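Local coordinates for protein calreticulin, putative (Trypanosoma cruzi, PDB 5HCF) that probably acts as a chaperone of the calreticulin family, binding both carbohydrate and peptide through a globular domain with the legume lectin fold, at residues F4-K9 and L54-P59; L69-S74 and G86-L91; H77-K82 and V215-S220; S116-H121 and F139-L144. All blocks are in the same frame, centred on the assembly; numbering follows the deposited sequence.

Contact 1: F4-K9 and L54-P59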
# COMPACT_ATOMS: atom_id res chain seq x y z
N PHE A 4 -3.69 1.23 -14.09
CA PHE A 4 -2.30 1.52 -13.79
C PHE A 4 -1.56 0.28 -13.33
O PHE A 4 -2.10 -0.54 -12.59
CB PHE A 4 -2.24 2.60 -12.70
CG PHE A 4 -0.85 2.99 -12.30
CD1 PHE A 4 -0.15 3.95 -13.01
CD2 PHE A 4 -0.25 2.41 -11.20
CE1 PHE A 4 1.13 4.31 -12.64
CE2 PHE A 4 1.03 2.77 -10.82
CZ PHE A 4 1.72 3.72 -11.54
N HIS A 5 -0.33 0.14 -13.80
CA HIS A 5 0.52 -0.98 -13.40
C HIS A 5 1.99 -0.58 -13.45
O HIS A 5 2.61 -0.62 -14.51
CB HIS A 5 0.27 -2.19 -14.30
CG HIS A 5 1.05 -3.41 -13.89
ND1 HIS A 5 1.12 -4.54 -14.67
CD2 HIS A 5 1.77 -3.67 -12.78
CE1 HIS A 5 1.86 -5.45 -14.06
NE2 HIS A 5 2.27 -4.95 -12.91
N GLU A 6 2.54 -0.21 -12.30
CA GLU A 6 3.96 0.11 -12.22
C GLU A 6 4.79 -1.16 -12.06
O GLU A 6 4.70 -1.85 -11.04
CB GLU A 6 4.24 1.06 -11.05
CG GLU A 6 5.68 1.51 -10.96
CD GLU A 6 6.16 2.16 -12.25
OE1 GLU A 6 5.78 3.32 -12.50
OE2 GLU A 6 6.91 1.51 -13.01
N GLU A 7 5.60 -1.47 -13.08
CA GLU A 7 6.44 -2.66 -13.05
C GLU A 7 7.82 -2.33 -12.50
O GLU A 7 8.60 -3.23 -12.16
CB GLU A 7 6.56 -3.26 -14.45
CG GLU A 7 5.29 -3.90 -14.95
CD GLU A 7 5.26 -4.04 -16.46
OE1 GLU A 7 5.15 -3.01 -17.15
OE2 GLU A 7 5.36 -5.19 -16.94
N PHE A 8 8.11 -1.04 -12.41
CA PHE A 8 9.42 -0.57 -11.98
C PHE A 8 10.52 -1.21 -12.81
O PHE A 8 11.53 -1.67 -12.27
CB PHE A 8 9.63 -0.84 -10.50
CG PHE A 8 8.98 0.18 -9.60
CD1 PHE A 8 9.22 1.53 -9.79
CD2 PHE A 8 8.11 -0.21 -8.59
CE1 PHE A 8 8.62 2.48 -8.97
CE2 PHE A 8 7.51 0.73 -7.77
CZ PHE A 8 7.77 2.08 -7.96
N LYS A 9 10.31 -1.24 -14.12
CA LYS A 9 11.37 -1.61 -15.05
C LYS A 9 12.30 -0.42 -15.20
O LYS A 9 13.48 -0.56 -15.50
CB LYS A 9 10.79 -2.02 -16.41
CG LYS A 9 10.27 -3.45 -16.46
CD LYS A 9 9.64 -3.76 -17.80
CE LYS A 9 9.06 -5.17 -17.81
NZ LYS A 9 8.39 -5.49 -19.11
N LEU A 54 9.23 9.71 -3.13
CA LEU A 54 9.17 9.81 -4.58
C LEU A 54 7.79 9.37 -5.08
O LEU A 54 7.12 8.55 -4.46
CB LEU A 54 10.30 9.00 -5.23
CG LEU A 54 10.49 7.53 -4.84
CD1 LEU A 54 9.49 6.62 -5.52
CD2 LEU A 54 11.91 7.08 -5.17
N SER A 55 7.39 9.92 -6.22
CA SER A 55 6.02 9.75 -6.70
C SER A 55 5.95 9.76 -8.22
O SER A 55 6.88 10.20 -8.90
CB SER A 55 5.11 10.84 -6.13
OG SER A 55 5.72 12.12 -6.22
N THR A 56 4.83 9.27 -8.74
CA THR A 56 4.57 9.34 -10.17
C THR A 56 3.09 9.63 -10.38
O THR A 56 2.26 9.30 -9.54
CB THR A 56 4.97 8.04 -10.90
OG1 THR A 56 4.94 8.26 -12.32
CG2 THR A 56 4.03 6.90 -10.53
N ALA A 57 2.77 10.25 -11.51
CA ALA A 57 1.39 10.62 -11.79
C ALA A 57 0.70 9.56 -12.63
O ALA A 57 1.30 8.99 -13.55
CB ALA A 57 1.34 11.97 -12.50
N PHE A 58 -0.55 9.27 -12.29
CA PHE A 58 -1.37 8.40 -13.11
C PHE A 58 -1.56 9.06 -14.47
O PHE A 58 -1.79 10.27 -14.55
CB PHE A 58 -2.73 8.14 -12.46
CG PHE A 58 -2.65 7.57 -11.07
CD1 PHE A 58 -1.88 6.45 -10.81
CD2 PHE A 58 -3.36 8.15 -10.02
CE1 PHE A 58 -1.81 5.92 -9.53
CE2 PHE A 58 -3.29 7.62 -8.75
CZ PHE A 58 -2.51 6.50 -8.50
N PRO A 59 -1.47 8.27 -15.56
CA PRO A 59 -1.65 8.83 -16.90
C PRO A 59 -3.03 9.47 -17.03
O PRO A 59 -3.18 10.51 -17.67
CB PRO A 59 -1.52 7.60 -17.82
CG PRO A 59 -0.90 6.53 -16.98
CD PRO A 59 -1.29 6.81 -15.57
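The ring of Phe58 turns its edge to the face of the Phe4 ring, a T-shaped pair with planes 76° apart and centroids 5.2 Å from each other. The two side chains lie nearly perpendicular. Phe58 CD1 comes closest, 3.8 Å from Phe4 CD1, and sits over the Phe4 ring nearer its rim than its centre. Phe4 reaches this position because its CG stands opposite the backbone N (chi1 180°), carrying the ring out from its strand. Pro59 approaches differently, placing CD near the plane of the Phe4 ring at 4.0 Å from Phe4 CD1. At the far end of the ring Phe4 CZ meets the methyl CG2 of Thr56 at 4.1 Å, the two side chains reaching in from their opposing strands.

Glu6, two residues on along the strand, points to the same side, its CG over the centre of the Phe8 ring. Its carboxylate looks elsewhere for partners: OE2 accepts the Phe8 N-H through its anti lone pair at 2.9 Å from Phe8 N, and OE1 is bonded to His13 NE2 and Trp14 NE1. The hydroxyl of Thr56 is likewise occupied, by His13 O.

No hydrogen bond joins the two strands, whose axes pass 9.4 Å apart. Backbone hydrogen bonds tie Phe4 to Ile229 and Thr56 to Val211, in different sheets, so the contact packs one sheet of a lectin-type beta sandwich on the other. The chemistry implies cohesion by ring edge, ring face and methyl, while the buried carboxylate draws its bonds from beside the interface, a setting that would suit an ionised Glu6.

Contact 2: L69-S74 and G86-L91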
# COMPACT_ATOMS: atom_id res chain seq x y z
N LEU A 69 -12.70 -0.30 -6.50
CA LEU A 69 -11.33 0.17 -6.63
C LEU A 69 -10.42 -0.83 -5.95
O LEU A 69 -10.60 -1.14 -4.77
CB LEU A 69 -11.16 1.57 -6.02
CG LEU A 69 -9.76 2.17 -6.14
CD1 LEU A 69 -9.45 2.50 -7.59
CD2 LEU A 69 -9.61 3.41 -5.28
N VAL A 70 -9.46 -1.36 -6.70
CA VAL A 70 -8.54 -2.35 -6.18
C VAL A 70 -7.10 -1.86 -6.28
O VAL A 70 -6.65 -1.44 -7.36
CB VAL A 70 -8.67 -3.69 -6.94
CG1 VAL A 70 -7.80 -4.76 -6.28
CG2 VAL A 70 -10.12 -4.14 -6.98
N VAL A 71 -6.39 -1.92 -5.16
CA VAL A 71 -4.99 -1.52 -5.08
C VAL A 71 -4.12 -2.71 -4.69
O VAL A 71 -4.44 -3.43 -3.74
CB VAL A 71 -4.76 -0.38 -4.06
CG1 VAL A 71 -3.44 0.33 -4.33
CG2 VAL A 71 -5.91 0.60 -4.09
N SER A 72 -3.03 -2.91 -5.41
CA SER A 72 -2.12 -4.01 -5.11
C SER A 72 -0.68 -3.60 -5.35
O SER A 72 -0.38 -2.82 -6.26
CB SER A 72 -2.47 -5.24 -5.95
OG SER A 72 -1.83 -6.39 -5.44
N PHE A 73 0.22 -4.11 -4.51
CA PHE A 73 1.65 -3.92 -4.69
C PHE A 73 2.39 -4.91 -3.81
O PHE A 73 1.81 -5.48 -2.88
CB PHE A 73 2.08 -2.49 -4.37
CG PHE A 73 2.19 -2.20 -2.90
CD1 PHE A 73 1.05 -1.93 -2.14
CD2 PHE A 73 3.43 -2.18 -2.27
CE1 PHE A 73 1.15 -1.66 -0.79
CE2 PHE A 73 3.53 -1.91 -0.92
CZ PHE A 73 2.40 -1.65 -0.18
N SER A 74 3.67 -5.12 -4.09
CA SER A 74 4.48 -6.02 -3.28
C SER A 74 5.69 -5.29 -2.70
O SER A 74 6.23 -4.37 -3.31
CB SER A 74 4.94 -7.22 -4.11
OG SER A 74 5.73 -6.81 -5.21
N GLY A 86 6.97 0.00 4.48
CA GLY A 86 6.88 -0.57 3.15
C GLY A 86 5.50 -0.35 2.57
O GLY A 86 4.97 -1.18 1.84
N TYR A 87 4.92 0.80 2.89
CA TYR A 87 3.58 1.13 2.46
C TYR A 87 3.58 2.22 1.39
O TYR A 87 4.51 3.03 1.32
CB TYR A 87 2.74 1.59 3.65
CG TYR A 87 3.40 2.67 4.47
CD1 TYR A 87 3.27 4.02 4.13
CD2 TYR A 87 4.16 2.35 5.59
CE1 TYR A 87 3.88 5.01 4.88
CE2 TYR A 87 4.78 3.34 6.35
CZ TYR A 87 4.63 4.67 5.99
OH TYR A 87 5.24 5.65 6.74
N ILE A 88 2.54 2.24 0.56
CA ILE A 88 2.40 3.26 -0.48
C ILE A 88 1.23 4.19 -0.17
O ILE A 88 0.41 3.90 0.72
CB ILE A 88 2.18 2.64 -1.87
CG1 ILE A 88 0.76 2.06 -1.97
CG2 ILE A 88 3.23 1.58 -2.16
CD1 ILE A 88 0.38 1.58 -3.35
N LYS A 89 1.16 5.30 -0.89
CA LYS A 89 0.07 6.26 -0.73
C LYS A 89 -0.58 6.60 -2.06
O LYS A 89 0.09 6.68 -3.09
CB LYS A 89 0.58 7.54 -0.07
CG LYS A 89 1.11 7.36 1.36
CD LYS A 89 1.61 8.69 1.90
CE LYS A 89 1.82 8.63 3.40
NZ LYS A 89 2.29 9.94 3.93
N LEU A 90 -1.89 6.82 -2.03
CA LEU A 90 -2.62 7.30 -3.20
C LEU A 90 -3.12 8.71 -2.91
O LEU A 90 -3.81 8.94 -1.92
CB LEU A 90 -3.78 6.36 -3.56
CG LEU A 90 -3.42 4.87 -3.66
CD1 LEU A 90 -4.65 4.05 -3.99
CD2 LEU A 90 -2.34 4.65 -4.70
N LEU A 91 -2.75 9.67 -3.76
CA LEU A 91 -2.97 11.07 -3.45
C LEU A 91 -3.73 11.81 -4.54
O LEU A 91 -3.54 11.54 -5.72
CB LEU A 91 -1.64 11.78 -3.21
CG LEU A 91 -0.58 11.06 -2.36
CD1 LEU A 91 0.43 10.33 -3.23
CD2 LEU A 91 0.13 12.04 -1.44
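Ile88 fits its branches into the hollow between Phe73 and Val71. The methyl CG2 rests over the middle of the Phe73 ring, 3.7 Å from the ring centroid and 10° off the normal, a well-centred CH-pi contact. The other branch runs past the same ring, its CD1 lying 3.8 Å from Phe73 CD1, and ends against Val71, where Ile88 CD1 and Val71 CG1 are 4.1 Å apart. Ile88 and Phe73 each point toward the opposite strand and run alongside one another, antiparallel. Phe73 holds CG between its backbone N and carbonyl carbon (chi1 78°), which lays the ring down with one face toward Ile88.

A second bump lies one pair along. Leu90 and Val71 meet tip to tip, with Leu90 CD1 seated against both prongs of the valine fork: Val71 CG2 is 3.7 Å from it and Val71 CG1 3.9 Å. At the other end the rim of the Phe73 ring faces the carbonyl of Gly86, whose O lies in the ring plane, 3.2 Å from Phe73 CE2.

Strands 69-76 and 83-91 belong to opposing sheets of the sandwich; Phe224 and Ile227 pack on Phe73, and Ile229 on Leu69 and Leu90. Tyr87 and Lys89 alternate to the other side of their strand, where Lys89 is paired with Asp214 and Tyr87 meets His121 edge to face; relatives bind glycan on that face, so it is probably the lectin face here too. Apart from the Gly86 carbonyl against the ring edge, which is electrostatically agreeable, the contact is wholly apolar, and its cohesion probably comes from close fit and the burial of apolar surface.

Contact 3: H77-K82 and V215-S220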
# COMPACT_ATOMS: atom_id res chain seq x y z
N HIS A 77 11.30 -7.29 1.97
CA HIS A 77 12.26 -6.87 2.99
C HIS A 77 13.33 -7.93 3.21
O HIS A 77 13.31 -8.63 4.22
CB HIS A 77 11.55 -6.58 4.32
CG HIS A 77 10.51 -5.50 4.23
ND1 HIS A 77 10.79 -4.24 3.75
CD2 HIS A 77 9.20 -5.50 4.58
CE1 HIS A 77 9.69 -3.50 3.81
NE2 HIS A 77 8.72 -4.24 4.30
N GLU A 78 14.25 -8.05 2.26
CA GLU A 78 15.28 -9.10 2.30
C GLU A 78 16.43 -8.76 3.25
O GLU A 78 17.28 -9.60 3.53
CB GLU A 78 15.82 -9.35 0.89
CG GLU A 78 16.29 -8.10 0.17
CD GLU A 78 17.21 -8.40 -1.01
OE1 GLU A 78 16.97 -9.39 -1.72
OE2 GLU A 78 18.18 -7.63 -1.22
N GLN A 79 16.44 -7.53 3.74
CA GLN A 79 17.57 -7.01 4.51
C GLN A 79 17.60 -7.35 6.00
O GLN A 79 18.56 -7.00 6.68
CB GLN A 79 17.65 -5.49 4.34
CG GLN A 79 16.52 -4.73 5.00
CD GLN A 79 15.39 -4.44 4.03
OE1 GLN A 79 15.06 -5.27 3.18
NE2 GLN A 79 14.80 -3.27 4.15
N ASP A 80 16.57 -8.03 6.50
CA ASP A 80 16.37 -8.19 7.95
C ASP A 80 15.91 -6.87 8.53
O ASP A 80 16.65 -6.19 9.25
CB ASP A 80 17.64 -8.66 8.67
CG ASP A 80 17.91 -10.14 8.47
OD1 ASP A 80 16.93 -10.92 8.47
OD2 ASP A 80 19.09 -10.52 8.33
N LEU A 81 14.68 -6.51 8.22
CA LEU A 81 14.13 -5.24 8.65
C LEU A 81 13.80 -5.32 10.13
O LEU A 81 13.20 -6.29 10.59
CB LEU A 81 12.89 -4.90 7.82
CG LEU A 81 12.19 -3.56 8.07
CD1 LEU A 81 13.10 -2.41 7.68
CD2 LEU A 81 10.89 -3.50 7.29
N LYS A 82 14.22 -4.31 10.88
CA LYS A 82 13.82 -4.17 12.28
C LYS A 82 12.92 -2.94 12.44
O LYS A 82 11.90 -3.01 13.12
CB LYS A 82 15.03 -4.07 13.22
CG LYS A 82 15.89 -5.31 13.23
CD LYS A 82 15.08 -6.48 13.78
CE LYS A 82 15.90 -7.74 13.93
NZ LYS A 82 16.23 -7.97 15.36
N VAL A 215 8.33 6.71 3.03
CA VAL A 215 8.64 5.82 4.15
C VAL A 215 9.95 6.18 4.83
O VAL A 215 10.82 6.82 4.24
CB VAL A 215 8.72 4.35 3.71
CG1 VAL A 215 7.42 3.90 3.09
CG2 VAL A 215 9.88 4.14 2.73
N TRP A 216 10.08 5.77 6.08
CA TRP A 216 11.34 5.84 6.82
C TRP A 216 11.90 4.44 6.99
O TRP A 216 11.16 3.51 7.30
CB TRP A 216 11.13 6.52 8.18
CG TRP A 216 12.18 6.17 9.20
CD1 TRP A 216 12.11 5.20 10.16
CD2 TRP A 216 13.46 6.80 9.37
NE1 TRP A 216 13.26 5.18 10.91
CE2 TRP A 216 14.10 6.16 10.45
CE3 TRP A 216 14.12 7.85 8.72
CZ2 TRP A 216 15.37 6.53 10.88
CZ3 TRP A 216 15.38 8.21 9.15
CH2 TRP A 216 15.99 7.55 10.22
N GLN A 217 13.20 4.29 6.76
CA GLN A 217 13.86 2.99 6.94
C GLN A 217 15.17 3.11 7.70
O GLN A 217 16.06 3.87 7.31
CB GLN A 217 14.12 2.30 5.60
CG GLN A 217 12.93 1.57 5.01
CD GLN A 217 13.34 0.59 3.92
OE1 GLN A 217 13.81 0.99 2.86
NE2 GLN A 217 13.20 -0.69 4.20
N VAL A 218 15.29 2.33 8.77
CA VAL A 218 16.56 2.19 9.48
C VAL A 218 17.45 1.22 8.72
O VAL A 218 18.52 1.59 8.24
CB VAL A 218 16.37 1.68 10.92
CG1 VAL A 218 17.74 1.48 11.57
CG2 VAL A 218 15.52 2.64 11.73
N GLU A 219 17.00 -0.03 8.61
CA GLU A 219 17.67 -1.02 7.77
C GLU A 219 17.05 -1.01 6.38
O GLU A 219 15.93 -1.49 6.19
CB GLU A 219 17.58 -2.42 8.39
CG GLU A 219 18.04 -2.50 9.85
CD GLU A 219 16.99 -2.02 10.85
OE1 GLU A 219 15.80 -1.89 10.48
OE2 GLU A 219 17.34 -1.78 12.02
N SER A 220 17.76 -0.45 5.41
CA SER A 220 17.22 -0.30 4.07
C SER A 220 17.44 -1.55 3.23
O SER A 220 18.01 -2.54 3.70
CB SER A 220 17.83 0.92 3.38
OG SER A 220 17.10 1.26 2.21
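Gln79 gives an N-H to the backbone carbonyl of Glu219, with NE2 2.9 Å from Glu219 O and a nearly straight bond of 172°. Gln79 bends at chi2 (-94°), which turns its amide back toward the 215-220 chain, and its CG lies against the Ser220 carbonyl, 3.0 Å from Ser220 O, without a hydrogen bond. Its amide crosses that of Gln217 with planes 70° apart; the two NE2 atoms are close but, both being donors, unbonded, so this approach is doubtful. In turn the Glu219 carboxylate accepts from the loop, OE1 lying 2.9 Å from Lys82 N, which stands above the carboxylate plane. Between these bonds Leu81 packs CD1 against Glu219 O at 3.3 Å.

In the second shell, Leu81 CD2 sits over the centre of the His77 ring, and Ser222 OG is bonded to His77 ND1 and, as modelled, Gln79 NE2. Glu219 OE1 also takes the N-H of Cys83, disulfide-linked to Cys114.

The contact joins the loop passing from strand 69-76 to strand 83-91, in the other sheet, to the turn after strand 208-217. One carboxylate oxygen gathers two successive backbone N-H groups, implying directional hold on the loop and probable stabilisation of the negative charge.

Contact 4: S116-H121 and F139-L144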
# COMPACT_ATOMS: atom_id res chain seq x y z
N SER A 116 9.11 -4.37 18.15
CA SER A 116 8.08 -5.39 18.33
C SER A 116 6.74 -4.92 17.78
O SER A 116 5.73 -5.62 17.88
CB SER A 116 7.96 -5.76 19.81
OG SER A 116 7.65 -4.62 20.58
N GLN A 117 6.75 -3.74 17.19
CA GLN A 117 5.57 -3.15 16.57
C GLN A 117 5.45 -3.57 15.10
O GLN A 117 6.40 -3.42 14.32
CB GLN A 117 5.64 -1.63 16.71
CG GLN A 117 4.46 -0.88 16.15
CD GLN A 117 4.66 0.62 16.19
OE1 GLN A 117 5.06 1.23 15.20
NE2 GLN A 117 4.39 1.22 17.35
N ASN A 118 4.27 -4.06 14.72
CA ASN A 118 4.06 -4.61 13.37
C ASN A 118 2.59 -4.57 12.98
O ASN A 118 1.74 -5.13 13.68
CB ASN A 118 4.60 -6.05 13.30
CG ASN A 118 4.41 -6.70 11.93
OD1 ASN A 118 3.35 -6.60 11.30
ND2 ASN A 118 5.45 -7.40 11.47
N ARG A 119 2.28 -3.93 11.86
CA ARG A 119 0.91 -3.92 11.35
C ARG A 119 0.86 -3.58 9.87
O ARG A 119 1.81 -3.03 9.30
CB ARG A 119 0.05 -2.92 12.13
CG ARG A 119 0.24 -1.47 11.69
CD ARG A 119 -0.76 -0.56 12.38
NE ARG A 119 -2.13 -0.93 12.05
CZ ARG A 119 -3.21 -0.24 12.40
NH1 ARG A 119 -3.08 0.88 13.10
NH2 ARG A 119 -4.41 -0.66 12.05
N VAL A 120 -0.27 -3.90 9.25
CA VAL A 120 -0.55 -3.45 7.89
C VAL A 120 -1.42 -2.20 7.95
O VAL A 120 -2.52 -2.24 8.49
CB VAL A 120 -1.25 -4.54 7.05
CG1 VAL A 120 -1.51 -4.05 5.64
CG2 VAL A 120 -0.41 -5.83 7.04
N HIS A 121 -0.92 -1.10 7.39
CA HIS A 121 -1.68 0.14 7.41
C HIS A 121 -2.77 0.12 6.37
O HIS A 121 -2.53 -0.19 5.20
CB HIS A 121 -0.77 1.34 7.13
CG HIS A 121 0.12 1.71 8.26
ND1 HIS A 121 -0.36 2.11 9.49
CD2 HIS A 121 1.47 1.76 8.35
CE1 HIS A 121 0.66 2.38 10.29
NE2 HIS A 121 1.78 2.18 9.62
N PHE A 139 2.18 -8.37 9.38
CA PHE A 139 2.66 -8.93 8.12
C PHE A 139 3.84 -9.84 8.40
O PHE A 139 4.51 -9.69 9.42
CB PHE A 139 3.04 -7.82 7.13
CG PHE A 139 4.29 -7.06 7.50
CD1 PHE A 139 4.22 -5.96 8.34
CD2 PHE A 139 5.53 -7.45 7.01
CE1 PHE A 139 5.37 -5.26 8.68
CE2 PHE A 139 6.67 -6.76 7.34
CZ PHE A 139 6.59 -5.66 8.18
N PRO A 140 4.10 -10.80 7.50
CA PRO A 140 5.13 -11.82 7.72
C PRO A 140 6.52 -11.21 7.83
O PRO A 140 6.90 -10.38 7.01
CB PRO A 140 5.01 -12.73 6.49
CG PRO A 140 3.73 -12.36 5.82
CD PRO A 140 3.42 -10.96 6.20
N GLU A 141 7.25 -11.62 8.85
CA GLU A 141 8.57 -11.06 9.12
C GLU A 141 9.64 -11.98 8.59
O GLU A 141 10.28 -12.71 9.35
CB GLU A 141 8.74 -10.79 10.61
CG GLU A 141 7.90 -9.64 11.11
CD GLU A 141 8.07 -9.37 12.58
OE1 GLU A 141 7.49 -8.36 13.06
OE2 GLU A 141 8.77 -10.16 13.26
N ASP A 142 9.84 -11.93 7.28
CA ASP A 142 10.86 -12.74 6.62
C ASP A 142 11.42 -11.96 5.44
O ASP A 142 11.04 -10.81 5.21
CB ASP A 142 10.29 -14.09 6.18
CG ASP A 142 9.08 -13.95 5.26
OD1 ASP A 142 9.01 -12.96 4.51
OD2 ASP A 142 8.20 -14.84 5.29
N LYS A 143 12.33 -12.59 4.70
CA LYS A 143 13.01 -11.92 3.59
C LYS A 143 12.30 -12.12 2.25
O LYS A 143 12.77 -11.66 1.22
CB LYS A 143 14.46 -12.41 3.49
CG LYS A 143 15.30 -12.09 4.71
CD LYS A 143 16.69 -12.65 4.58
CE LYS A 143 17.54 -12.28 5.78
NZ LYS A 143 19.00 -12.35 5.48
N LEU A 144 11.15 -12.80 2.27
CA LEU A 144 10.44 -13.11 1.04
C LEU A 144 9.56 -11.95 0.56
O LEU A 144 9.24 -11.03 1.31
CB LEU A 144 9.58 -14.36 1.24
CG LEU A 144 10.31 -15.64 1.62
CD1 LEU A 144 9.31 -16.68 2.08
CD2 LEU A 144 11.12 -16.16 0.44
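Asn118 extends CG away from its backbone N (chi1 180°), directing its amide at Phe139, while Phe139 folds its own CG between backbone N and carbonyl carbon (chi1 71°) and brings its ring beneath that amide. Asn118 ND2 lies 3.5 Å above the ring plane, toward the rim, and the flat groups are inclined at 37°.

The amide then works as a peptide group would at the edge of a strand. Its OD1 accepts from Phe139 N at 2.9 Å, and its ND2 donates to Phe139 O at 3.2 Å, so both backbone polar atoms of one residue are matched by one side chain. A third bond runs from Asn118 ND2 to Glu141 OE1, 2.8 Å away, the carboxylate being met on its anti side. Three bonds fix the rotation of the amide. Arg113 and Arg138 are long, weak ion partners of Glu141. Further along the strand, Val120 CG2 touches Phe139 CB at 4.0 Å.

Beyond Glu141, Asp142 OD1 accepts from Leu144 N in an Asx turn, leading into strand 145-152. The contact therefore joins strand 117-126 to the loop that crosses to the other sheet. Strand 107-114 meets the Phe139 ring through Pro111 and Arg113, Tyr148 of strand 145-152 packs on both Phe139 and Val120, and the C-terminal helix 248-260 lies against Lys143 and Leu144.

In the fold
Contacts 1 and 2 pack the two sheets of the sandwich together, both apolar and without hydrogen bonds across them; they meet where Phe58 touches Leu90. Contact 2 is the central one, contacts 1 and 4 are both buried and about equally far out, and contact 3, only partly buried, lies furthest out. Contact 3 joins a loop to the turn just after strand 208-217, contact 4 a loop to strand 117-126. Neighbouring strands 83-91 and 208-217 link contact 2 with contact 3, and Tyr87 on His121 links it with contact 4. The two loop contacts also touch, His77 packing on Phe139. The chemical divide follows the elements joined: sheet-to-sheet packing is apolar, while loop contacts use directional bonds.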